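Side-chain contact in projannalysin (Methanocaldococcus jannaschii, PDB 4JIX), which is the zymogen of a zinc-dependent metallopeptidase of the minigluzincin family, which probably hydrolyses peptide bonds once activated: residues 94-97 / 98-101. The protein carries 1 engineered substitution. Sequence-based numbering, arbitrary orientation.
Sequences YFSK and NECD
The ring of Phe95 takes the carboxylate of Glu99 at its edge, OE1 lying near the ring plane 4.0 Å from CD1, with the two flat groups turned 80° apart. Over one ring face, off-centre, lies Tyr94 CB, 3.7 Å from Phe95 CD2; the Phe95 side chain also touches His66 and Leu70 of helix 62-78. At the root of the ring, Phe95 CB rests on Cys100 SG (3.6 Å), a small apolar contact for which a compact thiol suits the first turn. Glu99 is long enough to reach back: its CG stands anti to its own carbonyl carbon (chi1 -75°) and the chain runs extended beyond. Its OE1 thus accepts from Ser96 N at 3.1 Å, on the anti side. Ser96 answers with its short hydroxyl, OG accepting from Glu99 N at 3.2 Å in a nearly straight bond (166°). On the solvent side, one helical turn separates Lys97 from Asp101, and the long lysine bends at chi2 to cross the short aspartate, CE 3.4 Å from OD1. NZ makes a long salt bridge to OD1 (3.5 Å), and a water links the two. With an alanine here instead of Asp101, the Lys97 ammonium would probably lose its charged mate and the water a partner. Backbone bonds from Cys100 N to Ser96 O and Asp101 N to Lys97 O open the helix, and the reciprocal Ser96-Glu99 pair is the classic capping box, Ser96 being N-cap of helix 97-111.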
loop_
_atom_site.group_PDB
_atom_site.type_symbol
_atom_site.label_atom_id
_atom_site.label_comp_id
_atom_site.label_asym_id
_atom_site.label_seq_id
_atom_site.Cartn_x
_atom_site.Cartn_y
_atom_site.Cartn_z
ATOM N N TYR A 94 19.481 -4.981 -3.179
ATOM C CA TYR A 94 18.851 -3.749 -3.635
ATOM C C TYR A 94 18.585 -2.785 -2.497
ATOM O O TYR A 94 18.854 -1.599 -2.651
ATOM C CB TYR A 94 17.518 -4.067 -4.351
ATOM C CG TYR A 94 17.721 -4.872 -5.613
ATOM C CD1 TYR A 94 17.896 -4.244 -6.844
ATOM C CD2 TYR A 94 17.817 -6.261 -5.568
ATOM C CE1 TYR A 94 18.130 -4.981 -8.006
ATOM C CE2 TYR A 94 18.077 -7.006 -6.718
ATOM C CZ TYR A 94 18.222 -6.363 -7.936
ATOM O OH TYR A 94 18.454 -7.101 -9.071
ATOM N N PHE A 95 17.994 -3.277 -1.388
ATOM C CA PHE A 95 17.598 -2.439 -0.262
ATOM C C PHE A 95 17.774 -3.111 1.084
ATOM O O PHE A 95 17.452 -4.289 1.241
ATOM C CB PHE A 95 16.103 -2.047 -0.393
ATOM C CG PHE A 95 15.704 -1.391 -1.691
ATOM C CD1 PHE A 95 16.056 -0.067 -1.958
ATOM C CD2 PHE A 95 14.968 -2.089 -2.643
ATOM C CE1 PHE A 95 15.712 0.531 -3.176
ATOM C CE2 PHE A 95 14.623 -1.492 -3.861
ATOM C CZ PHE A 95 14.999 -0.187 -4.122
ATOM N N SER A 96 18.202 -2.323 2.081
ATOM C CA SER A 96 18.278 -2.748 3.478
ATOM C C SER A 96 16.850 -2.871 4.017
ATOM O O SER A 96 15.905 -2.400 3.361
ATOM C CB SER A 96 19.066 -1.727 4.298
ATOM O OG SER A 96 18.301 -0.537 4.405
ATOM N N LYS A 97 16.682 -3.494 5.196
ATOM C CA LYS A 97 15.365 -3.645 5.824
ATOM C C LYS A 97 14.727 -2.257 6.060
ATOM O O LYS A 97 13.556 -2.080 5.751
ATOM C CB LYS A 97 15.463 -4.460 7.136
ATOM C CG LYS A 97 14.179 -4.505 7.995
ATOM C CD LYS A 97 12.974 -5.177 7.296
ATOM C CE LYS A 97 11.793 -5.347 8.224
ATOM N NZ LYS A 97 10.629 -5.970 7.531
ATOM N N ASN A 98 15.509 -1.279 6.548
ATOM C CA ASN A 98 15.042 0.086 6.810
ATOM C C ASN A 98 14.549 0.775 5.538
ATOM O O ASN A 98 13.490 1.395 5.573
ATOM C CB ASN A 98 16.128 0.920 7.485
ATOM C CG ASN A 98 16.363 0.522 8.931
ATOM O OD1 ASN A 98 15.553 -0.166 9.571
ATOM N ND2 ASN A 98 17.491 0.932 9.479
ATOM N N GLU A 99 15.297 0.647 4.419
ATOM C CA GLU A 99 14.917 1.194 3.114
ATOM C C GLU A 99 13.621 0.553 2.610
ATOM O O GLU A 99 12.790 1.260 2.046
ATOM C CB GLU A 99 16.038 0.994 2.089
ATOM C CG GLU A 99 17.193 1.950 2.319
ATOM C CD GLU A 99 18.440 1.710 1.491
ATOM O OE1 GLU A 99 18.632 0.573 1.003
ATOM O OE2 GLU A 99 19.252 2.653 1.375
ATOM N N CYS A 100 13.440 -0.766 2.828
ATOM C CA CYS A 100 12.215 -1.475 2.439
ATOM C C CYS A 100 11.019 -0.947 3.226
ATOM O O CYS A 100 9.971 -0.715 2.636
ATOM C CB CYS A 100 12.366 -2.982 2.624
ATOM S SG CYS A 100 13.462 -3.756 1.419
ATOM N N ASP A 101 11.174 -0.758 4.548
ATOM C CA ASP A 101 10.101 -0.235 5.414
ATOM C C ASP A 101 9.667 1.154 4.939
ATOM O O ASP A 101 8.467 1.447 4.906
ATOM C CB ASP A 101 10.565 -0.175 6.886
ATOM C CG ASP A 101 10.740 -1.528 7.549
ATOM O OD1 ASP A 101 10.254 -2.534 6.990
ATOM O OD2 ASP A 101 11.297 -1.570 8.661
HETATM O O HOH W 1 9.594 -4.458 4.936
#